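Local coordinates for putative host cell surface-exposed lipoprotein (Streptococcus phage TP-J34, PDB 4EQQ) that excludes superinfecting phages from the streptococcal host as a surface lipoprotein, here as its ectodomain, probably by targeting the phage tape measure protein, at residues K23-T28 and S38-F43; L67-Q72 and D92-E97; E34-Q39 and I60-Q65; R16-K21 and Q48-Y53. All coordinates share one frame; numbering follows the deposited sequence.

Interaction 1 (K23-T28 and S38-F43); sequences KQYAST and SQLVSF
Tyr25 and Gln39 make the tight part of this contact, where helix 13-28 faces helix 33-42. Gln39 uses two parts of its side chain on the same tyrosine. CG lies over one ring face, offset toward the rim and 3.7 Å from the centroid of the Tyr25 ring, a CH-pi contact. The chain then bends at chi2 (74°) and carries the amide up to the phenol end, where Gln39 NE2 donates to Tyr25 OH at 3.0 Å along a nearly straight line (169°). The bond runs in the amide plane, which stands steeply to the ring. At the ring edge, Leu40 CD2 packs 4.0 Å from Tyr25 CE2.

The other side is looser. Phe43, largely exposed and close to a bound sulfate, comes nearest with CD2, 3.4 Å from Tyr25 OH, meeting it obliquely. Asp75 of the second subunit packs against both Gln39 and Phe43.

Tyr25 OH has a second partner in OD2 of Asp44, the residue following Phe43. Accepting from Gln39, the hydroxyl probably gives its own proton to that carboxylate, so two bonds fix the phenol end while Gln39 CG packs on the ring face.

Interaction 2 (L67-Q72 and D92-E97); sequences LEKAKQ and DKFTQE. With SO4 (sulfate ion), chain D.
Lys69 and Asp92 cross at about a right angle, with the ammonium of one beside the carboxylate of the other. From helix 62-77 the lysine chain leaves with CG anti to the backbone N (chi1 -164°), then bends at chi2 and chi4, which turns NZ to within 3.1 Å of Asp92 OD1 in a buried salt bridge. The same nitrogen donates to a sulfate, Lys69 NZ to SO4 O2 being 2.6 Å. Lys69 of the second subunit and Gln72 of the second subunit also hydrogen-bond to this ion, so the sulfate, probably from the crystallisation liquor, sits between the two copies.

Lower on the lysine, the aliphatic part meets Phe94: Lys69 CB lies 4.2 Å from Phe94 CE2, at an oblique angle to the ring, and the Phe94 side chain also packs on Leu88 of helix 81-91. Asp92 and Phe94 belong to the turn between helices 81-91 and 96-104, where Lys93 takes a positive phi and Thr95 caps the next helix.

Tyr73 OH completes the polar cluster, hydrogen-bonded to both Lys69 NZ and Asp92 OD2. Asp92 OD1 also lies close to Glu35 OE2, with the sulfate not far off. With so much negative charge nearby, Lys69 probably stays protonated, and one of the two carboxylates may be protonated.

Interaction 3 (E34-Q39 and I60-Q65); sequences EELRSQ and IDYNKQ
Leu36 supplies the apolar part of the contact through a single methyl, CD2. It meets Ile60 tip to tip, with Leu36 CD2 3.5 Å from Ile60 CD1, and crosses Tyr62 at about a right angle, Leu36 CD2 lying 3.6 Å from Tyr62 OH. A chi1 of 179° extends the Leu36 side chain away from its own backbone N and sends the branch across to both partners. Ile60 also places its other branch, CG2, over one face of the Tyr62 ring, toward the rim, so Ile60 touches both Leu36 and Tyr62.

The polar bonds are made within each segment or to other helices. Tyr62 OH finds its partner in the backbone oxygen of Val55. Asp61 is the N-cap of helix 62-77; its OD1 accepts weak bonds from Asn63 N, at 3.1 Å, and from Lys64 N. On helix 33-42, Arg37 grips Glu34 side-on: Arg37 NE to Glu34 OE1 is 2.9 Å and Arg37 NH2 to Glu34 OE2 is 3.0 Å, while NH1 bridges to Asp52.

The contact lies at the centre of the chain. Helix 13-28 covers Leu36 with Ala22 and Tyr25, helix 48-57 adds Val55, and Glu98 of helix 96-104 touches Tyr62.

Interaction 4 (R16-K21 and Q48-Y53); sequences RTAVSK and QDASDY
The Tyr53 ring meets a methyl of Val19 obliquely, and the ring of Tyr15 packs against it with the two planes at about 40°. Here helices 13-28 and 48-57 pack together within the first of the two Ltp repeats of this HTH-fold protein. Val19 CG2 is 3.7 Å from Tyr53 CE2; the tyrosine's chi1 of 176° brings the CD2-CE2 side of the ring to the opposing helix. Phe8 also touches the Tyr53 side chain.

Beside it, at Ala18 and Ala50, small residues let the backbones come close: the CA atoms of Ala18 and Ala50 are 6.5 Å apart. The methyls just meet, Ala18 CB to Ala50 CB being 4.5 Å, and Ala18 CB rests 3.9 Å from Ala50 O.

Along helix 48-57, the Gln48 amide reaches the Asp52 carboxylate. Gln48 NE2 donates in its own amide plane to Asp52 OD1 at 2.9 Å, on the syn side but well out of the carboxylate plane.

How the interactions relate
Interaction 3 lies almost at the chain's centre. Interactions 1 and 2 flank it on opposite sides, their centres about 16 Å apart, and interaction 4 lies beyond interaction 1, its centre about 22 Å from that of interaction 2. Interactions 1 and 4 share helix 13-28, 1 and 3 share helix 33-42, and 3 and 2 share helix 62-77. Along the chain, interactions 3 and 4 cross, interaction 1 closes within the span of 4, and interaction 2 opens after all the others have closed. Interactions 1 and 4 belong to the first Ltp repeat and 2 to the second; interaction 3 joins the two. Interactions 1, 2 and 3 also touch the second subunit, so this part of the chain also faces the other copy in the assembly.

Interaction 1 (K23-T28 and S38-F43)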
loop_
_atom_site.group_PDB
_atom_site.type_symbol
_atom_site.label_atom_id
_atom_site.label_comp_id
_atom_site.label_asym_id
_atom_site.label_seq_id
_atom_site.Cartn_x
_atom_site.Cartn_y
_atom_site.Cartn_z
ATOM N N LYS A 23 6.972 4.839 -11.673
ATOM C CA LYS A 23 6.867 3.445 -12.127
ATOM C C LYS A 23 7.174 2.468 -10.991
ATOM O O LYS A 23 6.523 1.444 -10.876
ATOM C CB LYS A 23 7.830 3.189 -13.284
ATOM C CG LYS A 23 7.381 3.784 -14.593
ATOM C CD LYS A 23 8.451 3.615 -15.679
ATOM C CE LYS A 23 7.987 4.154 -17.014
ATOM N NZ LYS A 23 6.965 3.272 -17.618
ATOM N N GLN A 24 8.178 2.785 -10.170
ATOM C CA GLN A 24 8.580 1.989 -9.000
ATOM C C GLN A 24 7.425 1.938 -7.987
ATOM O O GLN A 24 7.017 0.858 -7.568
ATOM C CB GLN A 24 9.802 2.654 -8.364
ATOM C CG GLN A 24 10.790 1.738 -7.727
ATOM C CD GLN A 24 12.078 2.501 -7.523
ATOM O OE1 GLN A 24 12.847 2.745 -8.463
ATOM N NE2 GLN A 24 12.295 2.981 -6.314
ATOM N N TYR A 25 6.855 3.101 -7.649
ATOM C CA TYR A 25 5.718 3.180 -6.733
ATOM C C TYR A 25 4.511 2.406 -7.231
ATOM O O TYR A 25 3.926 1.656 -6.456
ATOM C CB TYR A 25 5.310 4.636 -6.475
ATOM C CG TYR A 25 6.230 5.371 -5.541
ATOM C CD1 TYR A 25 6.516 4.871 -4.271
ATOM C CD2 TYR A 25 6.746 6.618 -5.883
ATOM C CE1 TYR A 25 7.351 5.559 -3.393
ATOM C CE2 TYR A 25 7.539 7.338 -4.994
ATOM C CZ TYR A 25 7.849 6.800 -3.756
ATOM O OH TYR A 25 8.630 7.506 -2.890
ATOM N N ALA A 26 4.140 2.575 -8.520
ATOM C CA ALA A 26 3.000 1.900 -9.147
ATOM C C ALA A 26 3.165 0.382 -9.252
ATOM O O ALA A 26 2.173 -0.334 -9.321
ATOM C CB ALA A 26 2.735 2.488 -10.520
ATOM N N SER A 27 4.403 -0.105 -9.309
ATOM C CA SER A 27 4.663 -1.539 -9.400
ATOM C C SER A 27 4.714 -2.225 -8.005
ATOM O O SER A 27 4.726 -3.454 -7.948
ATOM C CB SER A 27 5.968 -1.779 -10.151
ATOM O OG SER A 27 7.089 -1.353 -9.401
ATOM N N THR A 28 4.780 -1.444 -6.899
ATOM C CA THR A 28 4.936 -1.994 -5.542
ATOM C C THR A 28 3.774 -1.655 -4.606
ATOM O O THR A 28 3.265 -2.539 -3.933
ATOM C CB THR A 28 6.303 -1.572 -4.928
ATOM O OG1 THR A 28 6.282 -0.173 -4.669
ATOM C CG2 THR A 28 7.485 -1.874 -5.829
ATOM N N SER A 38 1.015 13.313 -4.700
ATOM C CA SER A 38 1.347 13.762 -3.354
ATOM C C SER A 38 2.649 13.080 -2.869
ATOM O O SER A 38 3.528 13.758 -2.351
ATOM C CB SER A 38 0.185 13.480 -2.412
ATOM O OG SER A 38 0.540 13.806 -1.076
ATOM N N GLN A 39 2.796 11.759 -3.092
ATOM C CA GLN A 39 3.996 11.008 -2.705
ATOM C C GLN A 39 5.285 11.608 -3.315
ATOM O O GLN A 39 6.270 11.801 -2.596
ATOM C CB GLN A 39 3.861 9.535 -3.122
ATOM C CG GLN A 39 5.086 8.674 -2.783
ATOM C CD GLN A 39 5.226 8.353 -1.309
ATOM O OE1 GLN A 39 4.268 8.405 -0.543
ATOM N NE2 GLN A 39 6.424 7.978 -0.881
ATOM N N LEU A 40 5.278 11.873 -4.643
ATOM C CA LEU A 40 6.450 12.413 -5.346
ATOM C C LEU A 40 6.905 13.767 -4.802
ATOM O O LEU A 40 8.104 14.042 -4.760
ATOM C CB LEU A 40 6.230 12.472 -6.869
ATOM C CG LEU A 40 6.074 11.120 -7.589
ATOM C CD1 LEU A 40 5.485 11.315 -8.985
ATOM C CD2 LEU A 40 7.422 10.328 -7.671
ATOM N N VAL A 41 5.953 14.600 -4.390
ATOM C CA VAL A 41 6.248 15.919 -3.811
ATOM C C VAL A 41 6.644 15.772 -2.323
ATOM O O VAL A 41 7.699 16.234 -1.923
ATOM C CB VAL A 41 5.056 16.904 -3.998
ATOM C CG1 VAL A 41 5.265 18.204 -3.210
ATOM C CG2 VAL A 41 4.822 17.216 -5.472
ATOM N N SER A 42 5.792 15.127 -1.522
ATOM C CA SER A 42 5.958 15.008 -0.075
ATOM C C SER A 42 7.153 14.154 0.370
ATOM O O SER A 42 7.856 14.532 1.309
ATOM C CB SER A 42 4.655 14.527 0.563
ATOM O OG SER A 42 4.708 14.588 1.975
ATOM N N PHE A 43 7.374 13.010 -0.269
ATOM C CA PHE A 43 8.494 12.153 0.118
ATOM C C PHE A 43 9.763 12.402 -0.692
ATOM O O PHE A 43 10.823 12.626 -0.111
ATOM C CB PHE A 43 8.107 10.665 0.070
ATOM C CG PHE A 43 9.199 9.741 0.584
ATOM C CD1 PHE A 43 9.394 9.559 1.946
ATOM C CD2 PHE A 43 10.063 9.101 -0.297
ATOM C CE1 PHE A 43 10.428 8.738 2.417
ATOM C CE2 PHE A 43 11.093 8.281 0.174
ATOM C CZ PHE A 43 11.259 8.094 1.527
#

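Interaction 2 (L67-Q72 and D92-E97)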
loop_
_atom_site.group_PDB
_atom_site.type_symbol
_atom_site.label_atom_id
_atom_site.label_comp_id
_atom_site.label_asym_id
_atom_site.label_seq_id
_atom_site.Cartn_x
_atom_site.Cartn_y
_atom_site.Cartn_z
ATOM N N LEU A 67 -7.741 -1.891 -9.055
ATOM C CA LEU A 67 -8.031 -3.325 -8.920
ATOM C C LEU A 67 -7.071 -3.989 -7.909
ATOM O O LEU A 67 -7.523 -4.729 -7.036
ATOM C CB LEU A 67 -7.965 -4.032 -10.303
ATOM C CG LEU A 67 -8.154 -5.563 -10.318
ATOM C CD1 LEU A 67 -9.437 -5.993 -9.562
ATOM C CD2 LEU A 67 -8.145 -6.096 -11.742
ATOM N N GLU A 68 -5.761 -3.721 -8.034
ATOM C CA GLU A 68 -4.753 -4.279 -7.128
ATOM C C GLU A 68 -4.978 -3.802 -5.682
ATOM O O GLU A 68 -4.891 -4.602 -4.747
ATOM C CB GLU A 68 -3.323 -3.987 -7.631
ATOM C CG GLU A 68 -2.938 -4.738 -8.909
ATOM C CD GLU A 68 -3.250 -6.228 -8.932
ATOM O OE1 GLU A 68 -4.028 -6.664 -9.814
ATOM O OE2 GLU A 68 -2.798 -6.940 -8.008
ATOM N N LYS A 69 -5.340 -2.525 -5.504
ATOM C CA LYS A 69 -5.632 -2.008 -4.163
ATOM C C LYS A 69 -6.915 -2.660 -3.606
ATOM O O LYS A 69 -6.976 -2.989 -2.423
ATOM C CB LYS A 69 -5.756 -0.466 -4.162
ATOM C CG LYS A 69 -5.660 0.131 -2.754
ATOM C CD LYS A 69 -4.272 -0.131 -2.114
ATOM C CE LYS A 69 -4.186 0.304 -0.672
ATOM N NZ LYS A 69 -4.398 1.771 -0.531
ATOM N N ALA A 70 -7.934 -2.831 -4.467
ATOM C CA ALA A 70 -9.216 -3.449 -4.116
ATOM C C ALA A 70 -8.993 -4.895 -3.649
ATOM O O ALA A 70 -9.567 -5.291 -2.638
ATOM C CB ALA A 70 -10.162 -3.433 -5.327
ATOM N N LYS A 71 -8.136 -5.666 -4.362
ATOM C CA LYS A 71 -7.793 -7.048 -3.990
ATOM C C LYS A 71 -7.141 -7.047 -2.627
ATOM O O LYS A 71 -7.510 -7.865 -1.787
ATOM C CB LYS A 71 -6.843 -7.703 -5.010
ATOM C CG LYS A 71 -7.477 -8.025 -6.364
ATOM C CD LYS A 71 -6.389 -8.538 -7.307
ATOM C CE LYS A 71 -6.913 -8.910 -8.669
ATOM N NZ LYS A 71 -5.796 -9.236 -9.605
ATOM N N GLN A 72 -6.205 -6.095 -2.384
ATOM C CA GLN A 72 -5.530 -5.959 -1.094
ATOM C C GLN A 72 -6.551 -5.745 0.038
ATOM O O GLN A 72 -6.478 -6.443 1.050
ATOM C CB GLN A 72 -4.493 -4.825 -1.133
ATOM C CG GLN A 72 -3.681 -4.705 0.156
ATOM C CD GLN A 72 -2.715 -3.540 0.144
ATOM O OE1 GLN A 72 -2.093 -3.227 -0.874
ATOM N NE2 GLN A 72 -2.568 -2.873 1.288
ATOM N N ASP A 92 -8.757 6.785 -0.883
ATOM C CA ASP A 92 -7.599 6.703 -1.802
ATOM C C ASP A 92 -7.627 7.712 -2.950
ATOM O O ASP A 92 -6.597 7.961 -3.577
ATOM C CB ASP A 92 -7.386 5.283 -2.341
ATOM C CG ASP A 92 -7.014 4.314 -1.248
ATOM O OD1 ASP A 92 -5.934 4.503 -0.625
ATOM O OD2 ASP A 92 -7.829 3.423 -0.955
ATOM N N LYS A 93 -8.801 8.277 -3.233
ATOM C CA LYS A 93 -8.978 9.266 -4.301
ATOM C C LYS A 93 -8.790 8.748 -5.724
ATOM O O LYS A 93 -8.429 9.506 -6.620
ATOM C CB LYS A 93 -8.262 10.604 -4.016
ATOM C CG LYS A 93 -8.802 11.301 -2.751
ATOM C CD LYS A 93 -8.023 12.556 -2.402
ATOM C CE LYS A 93 -6.559 12.269 -2.165
ATOM N NZ LYS A 93 -5.854 13.439 -1.600
ATOM N N PHE A 94 -9.118 7.451 -5.941
ATOM C CA PHE A 94 -9.260 6.894 -7.275
ATOM C C PHE A 94 -10.526 7.546 -7.819
ATOM O O PHE A 94 -11.403 7.939 -7.034
ATOM C CB PHE A 94 -9.496 5.376 -7.208
ATOM C CG PHE A 94 -8.216 4.604 -7.006
ATOM C CD1 PHE A 94 -7.332 4.402 -8.064
ATOM C CD2 PHE A 94 -7.871 4.115 -5.751
ATOM C CE1 PHE A 94 -6.145 3.690 -7.880
ATOM C CE2 PHE A 94 -6.663 3.425 -5.557
ATOM C CZ PHE A 94 -5.810 3.219 -6.624
ATOM N N THR A 95 -10.665 7.630 -9.145
ATOM C CA THR A 95 -11.902 8.167 -9.735
ATOM C C THR A 95 -12.992 7.107 -9.510
ATOM O O THR A 95 -12.666 5.939 -9.249
ATOM C CB THR A 95 -11.704 8.397 -11.251
ATOM O OG1 THR A 95 -11.606 7.121 -11.885
ATOM C CG2 THR A 95 -10.453 9.238 -11.565
ATOM N N GLN A 96 -14.269 7.493 -9.629
ATOM C CA GLN A 96 -15.395 6.559 -9.475
ATOM C C GLN A 96 -15.334 5.386 -10.473
ATOM O O GLN A 96 -15.613 4.248 -10.101
ATOM C CB GLN A 96 -16.741 7.298 -9.595
ATOM C CG GLN A 96 -17.941 6.446 -9.145
ATOM C CD GLN A 96 -17.893 6.147 -7.665
ATOM O OE1 GLN A 96 -17.808 7.053 -6.845
ATOM N NE2 GLN A 96 -17.924 4.870 -7.297
ATOM N N GLU A 97 -14.943 5.669 -11.725
ATOM C CA GLU A 97 -14.816 4.660 -12.788
ATOM C C GLU A 97 -13.707 3.656 -12.491
ATOM O O GLU A 97 -13.889 2.469 -12.727
ATOM C CB GLU A 97 -14.568 5.336 -14.139
ATOM C CG GLU A 97 -15.612 6.400 -14.393
ATOM C CD GLU A 97 -16.145 6.504 -15.805
ATOM O OE1 GLU A 97 -15.504 5.983 -16.747
ATOM O OE2 GLU A 97 -17.187 7.173 -15.966
HETATM S S SO4 D . -1.880 3.706 1.214
HETATM O O1 SO4 D . -0.960 3.705 0.069
HETATM O O2 SO4 D . -2.640 2.464 1.248
HETATM O O3 SO4 D . -1.115 3.813 2.460
HETATM O O4 SO4 D . -2.795 4.850 1.102
#

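Interaction 3 (E34-Q39 and I60-Q65)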
loop_
_atom_site.group_PDB
_atom_site.type_symbol
_atom_site.label_atom_id
_atom_site.label_comp_id
_atom_site.label_asym_id
_atom_site.label_seq_id
_atom_site.Cartn_x
_atom_site.Cartn_y
_atom_site.Cartn_z
ATOM N N GLU A 34 -3.743 10.666 -7.562
ATOM C CA GLU A 34 -3.604 11.714 -6.542
ATOM C C GLU A 34 -2.654 11.320 -5.398
ATOM O O GLU A 34 -1.872 12.145 -4.930
ATOM C CB GLU A 34 -4.979 12.200 -6.031
ATOM C CG GLU A 34 -5.841 12.843 -7.115
ATOM C CD GLU A 34 -5.165 13.851 -8.028
ATOM O OE1 GLU A 34 -4.420 14.714 -7.518
ATOM O OE2 GLU A 34 -5.366 13.766 -9.262
ATOM N N GLU A 35 -2.688 10.043 -4.999
ATOM C CA GLU A 35 -1.777 9.526 -3.971
ATOM C C GLU A 35 -0.322 9.608 -4.443
ATOM O O GLU A 35 0.556 10.075 -3.708
ATOM C CB GLU A 35 -2.140 8.090 -3.615
ATOM C CG GLU A 35 -3.285 8.044 -2.624
ATOM C CD GLU A 35 -3.816 6.659 -2.331
ATOM O OE1 GLU A 35 -3.767 5.784 -3.230
ATOM O OE2 GLU A 35 -4.343 6.467 -1.212
ATOM N N LEU A 36 -0.091 9.210 -5.694
ATOM C CA LEU A 36 1.227 9.218 -6.329
ATOM C C LEU A 36 1.749 10.642 -6.511
ATOM O O LEU A 36 2.917 10.911 -6.225
ATOM C CB LEU A 36 1.175 8.457 -7.666
ATOM C CG LEU A 36 2.491 8.404 -8.462
ATOM C CD1 LEU A 36 3.615 7.717 -7.653
ATOM C CD2 LEU A 36 2.279 7.711 -9.776
ATOM N N ARG A 37 0.857 11.569 -6.907
ATOM C CA ARG A 37 1.187 12.979 -7.104
ATOM C C ARG A 37 1.725 13.586 -5.809
ATOM O O ARG A 37 2.736 14.301 -5.823
ATOM C CB ARG A 37 -0.066 13.754 -7.575
ATOM C CG ARG A 37 0.243 15.149 -8.116
ATOM C CD ARG A 37 -1.001 16.048 -8.152
ATOM N NE ARG A 37 -2.080 15.485 -8.968
ATOM C CZ ARG A 37 -2.128 15.528 -10.294
ATOM N NH1 ARG A 37 -1.147 16.099 -10.984
ATOM N NH2 ARG A 37 -3.135 14.966 -10.944
ATOM N N SER A 38 1.015 13.313 -4.700
ATOM C CA SER A 38 1.347 13.762 -3.354
ATOM C C SER A 38 2.649 13.080 -2.869
ATOM O O SER A 38 3.528 13.758 -2.351
ATOM C CB SER A 38 0.185 13.480 -2.412
ATOM O OG SER A 38 0.540 13.806 -1.076
ATOM N N GLN A 39 2.796 11.759 -3.092
ATOM C CA GLN A 39 3.996 11.008 -2.705
ATOM C C GLN A 39 5.285 11.608 -3.315
ATOM O O GLN A 39 6.270 11.801 -2.596
ATOM C CB GLN A 39 3.861 9.535 -3.122
ATOM C CG GLN A 39 5.086 8.674 -2.783
ATOM C CD GLN A 39 5.226 8.353 -1.309
ATOM O OE1 GLN A 39 4.268 8.405 -0.543
ATOM N NE2 GLN A 39 6.424 7.978 -0.881
ATOM N N ILE A 60 1.177 4.536 -16.496
ATOM C CA ILE A 60 0.416 3.875 -15.424
ATOM C C ILE A 60 -1.047 3.708 -15.791
ATOM O O ILE A 60 -1.697 4.665 -16.226
ATOM C CB ILE A 60 0.613 4.557 -14.035
ATOM C CG1 ILE A 60 2.100 4.548 -13.615
ATOM C CG2 ILE A 60 -0.282 3.900 -12.956
ATOM C CD1 ILE A 60 2.455 5.570 -12.598
ATOM N N ASP A 61 -1.561 2.486 -15.592
ATOM C CA ASP A 61 -2.967 2.185 -15.770
ATOM C C ASP A 61 -3.591 2.255 -14.353
ATOM O O ASP A 61 -3.468 1.316 -13.568
ATOM C CB ASP A 61 -3.166 0.788 -16.401
ATOM C CG ASP A 61 -4.621 0.506 -16.771
ATOM O OD1 ASP A 61 -5.520 1.150 -16.191
ATOM O OD2 ASP A 61 -4.855 -0.336 -17.666
ATOM N N TYR A 62 -4.277 3.362 -14.052
ATOM C CA TYR A 62 -4.914 3.584 -12.754
ATOM C C TYR A 62 -6.115 2.680 -12.482
ATOM O O TYR A 62 -6.458 2.479 -11.314
ATOM C CB TYR A 62 -5.213 5.068 -12.544
ATOM C CG TYR A 62 -3.940 5.873 -12.415
ATOM C CD1 TYR A 62 -3.161 5.806 -11.260
ATOM C CD2 TYR A 62 -3.485 6.663 -13.465
ATOM C CE1 TYR A 62 -1.965 6.509 -11.155
ATOM C CE2 TYR A 62 -2.307 7.396 -13.359
ATOM C CZ TYR A 62 -1.547 7.310 -12.208
ATOM O OH TYR A 62 -0.407 8.066 -12.107
ATOM N N ASN A 63 -6.719 2.088 -13.548
ATOM C CA ASN A 63 -7.807 1.109 -13.381
ATOM C C ASN A 63 -7.198 -0.141 -12.754
ATOM O O ASN A 63 -7.796 -0.740 -11.865
ATOM C CB ASN A 63 -8.430 0.724 -14.733
ATOM C CG ASN A 63 -9.236 1.828 -15.353
ATOM O OD1 ASN A 63 -10.053 2.441 -14.701
ATOM N ND2 ASN A 63 -9.053 2.077 -16.634
ATOM N N LYS A 64 -6.020 -0.549 -13.252
ATOM C CA LYS A 64 -5.275 -1.720 -12.758
ATOM C C LYS A 64 -4.751 -1.444 -11.327
ATOM O O LYS A 64 -4.766 -2.346 -10.485
ATOM C CB LYS A 64 -4.143 -2.055 -13.744
ATOM C CG LYS A 64 -3.000 -2.907 -13.200
ATOM C CD LYS A 64 -3.372 -4.360 -13.064
ATOM C CE LYS A 64 -2.160 -5.215 -12.815
ATOM N NZ LYS A 64 -2.548 -6.638 -12.749
ATOM N N GLN A 65 -4.318 -0.198 -11.048
ATOM C CA GLN A 65 -3.870 0.192 -9.706
ATOM C C GLN A 65 -5.034 0.041 -8.716
ATOM O O GLN A 65 -4.837 -0.460 -7.615
ATOM C CB GLN A 65 -3.378 1.660 -9.684
ATOM C CG GLN A 65 -2.106 1.919 -10.475
ATOM C CD GLN A 65 -0.943 1.136 -9.945
ATOM O OE1 GLN A 65 -0.437 0.233 -10.595
ATOM N NE2 GLN A 65 -0.491 1.468 -8.760
#

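Interaction 4 (R16-K21 and Q48-Y53)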
loop_
_atom_site.group_PDB
_atom_site.type_symbol
_atom_site.label_atom_id
_atom_site.label_comp_id
_atom_site.label_asym_id
_atom_site.label_seq_id
_atom_site.Cartn_x
_atom_site.Cartn_y
_atom_site.Cartn_z
ATOM N N ARG A 16 12.295 12.976 -15.858
ATOM C CA ARG A 16 12.596 11.591 -16.275
ATOM C C ARG A 16 12.886 10.734 -15.048
ATOM O O ARG A 16 12.441 9.594 -14.982
ATOM C CB ARG A 16 13.769 11.547 -17.283
ATOM C CG ARG A 16 13.436 12.220 -18.618
ATOM C CD ARG A 16 14.438 11.885 -19.718
ATOM N NE ARG A 16 15.718 12.533 -19.468
ATOM C CZ ARG A 16 16.048 13.740 -19.918
ATOM N NH1 ARG A 16 17.221 14.269 -19.608
ATOM N NH2 ARG A 16 15.204 14.425 -20.684
ATOM N N THR A 17 13.578 11.302 -14.055
ATOM C CA THR A 17 13.855 10.604 -12.796
ATOM C C THR A 17 12.529 10.407 -12.028
ATOM O O THR A 17 12.320 9.350 -11.421
ATOM C CB THR A 17 14.969 11.344 -12.013
ATOM O OG1 THR A 17 16.092 11.472 -12.882
ATOM C CG2 THR A 17 15.450 10.569 -10.794
ATOM N N ALA A 18 11.633 11.429 -12.053
ATOM C CA ALA A 18 10.328 11.326 -11.398
ATOM C C ALA A 18 9.485 10.215 -12.048
ATOM O O ALA A 18 8.816 9.480 -11.329
ATOM C CB ALA A 18 9.593 12.662 -11.438
ATOM N N VAL A 19 9.546 10.069 -13.397
ATOM C CA VAL A 19 8.834 9.017 -14.144
ATOM C C VAL A 19 9.326 7.622 -13.680
ATOM O O VAL A 19 8.523 6.720 -13.431
ATOM C CB VAL A 19 8.978 9.212 -15.684
ATOM C CG1 VAL A 19 8.686 7.908 -16.445
ATOM C CG2 VAL A 19 8.065 10.346 -16.180
ATOM N N SER A 20 10.645 7.474 -13.548
ATOM C CA SER A 20 11.277 6.227 -13.088
ATOM C C SER A 20 10.776 5.884 -11.663
ATOM O O SER A 20 10.401 4.740 -11.383
ATOM C CB SER A 20 12.798 6.399 -13.090
ATOM O OG SER A 20 13.398 5.214 -12.599
ATOM N N LYS A 21 10.744 6.893 -10.782
ATOM C CA LYS A 21 10.275 6.740 -9.409
ATOM C C LYS A 21 8.760 6.408 -9.377
ATOM O O LYS A 21 8.354 5.516 -8.641
ATOM C CB LYS A 21 10.601 8.010 -8.597
ATOM C CG LYS A 21 10.306 7.933 -7.101
ATOM C CD LYS A 21 10.942 6.719 -6.366
ATOM C CE LYS A 21 12.440 6.819 -6.199
ATOM N NZ LYS A 21 12.956 5.808 -5.240
ATOM N N GLN A 48 6.135 20.386 -7.865
ATOM C CA GLN A 48 4.769 20.067 -8.268
ATOM C C GLN A 48 4.706 19.773 -9.790
ATOM O O GLN A 48 4.023 18.839 -10.203
ATOM C CB GLN A 48 3.801 21.211 -7.902
ATOM C CG GLN A 48 2.332 20.793 -7.964
ATOM C CD GLN A 48 1.999 19.685 -6.985
ATOM O OE1 GLN A 48 2.140 19.836 -5.770
ATOM N NE2 GLN A 48 1.535 18.557 -7.496
ATOM N N ASP A 49 5.427 20.552 -10.611
ATOM C CA ASP A 49 5.429 20.344 -12.060
ATOM C C ASP A 49 6.003 18.973 -12.469
ATOM O O ASP A 49 5.442 18.338 -13.353
ATOM C CB ASP A 49 6.170 21.482 -12.779
ATOM C CG ASP A 49 5.428 22.812 -12.781
ATOM O OD1 ASP A 49 4.200 22.812 -12.548
ATOM O OD2 ASP A 49 6.057 23.832 -13.085
ATOM N N ALA A 50 7.128 18.547 -11.862
ATOM C CA ALA A 50 7.754 17.248 -12.174
ATOM C C ALA A 50 6.804 16.100 -11.757
ATOM O O ALA A 50 6.683 15.105 -12.469
ATOM C CB ALA A 50 9.081 17.118 -11.442
ATOM N N SER A 51 6.135 16.257 -10.606
ATOM C CA SER A 51 5.195 15.255 -10.094
ATOM C C SER A 51 3.970 15.178 -10.997
ATOM O O SER A 51 3.574 14.077 -11.363
ATOM C CB SER A 51 4.804 15.556 -8.651
ATOM O OG SER A 51 3.892 14.572 -8.193
ATOM N N ASP A 52 3.393 16.342 -11.371
ATOM C CA ASP A 52 2.256 16.439 -12.295
ATOM C C ASP A 52 2.606 15.805 -13.647
ATOM O O ASP A 52 1.780 15.093 -14.206
ATOM C CB ASP A 52 1.811 17.903 -12.497
ATOM C CG ASP A 52 1.182 18.558 -11.272
ATOM O OD1 ASP A 52 0.885 17.828 -10.275
ATOM O OD2 ASP A 52 1.034 19.784 -11.283
ATOM N N TYR A 53 3.833 16.021 -14.142
ATOM C CA TYR A 53 4.280 15.395 -15.389
ATOM C C TYR A 53 4.371 13.870 -15.221
ATOM O O TYR A 53 3.858 13.131 -16.066
ATOM C CB TYR A 53 5.650 15.943 -15.819
ATOM C CG TYR A 53 6.201 15.255 -17.053
ATOM C CD1 TYR A 53 5.805 15.657 -18.329
ATOM C CD2 TYR A 53 7.101 14.199 -16.948
ATOM C CE1 TYR A 53 6.286 15.012 -19.466
ATOM C CE2 TYR A 53 7.576 13.537 -18.078
ATOM C CZ TYR A 53 7.178 13.959 -19.336
ATOM O OH TYR A 53 7.673 13.344 -20.459
#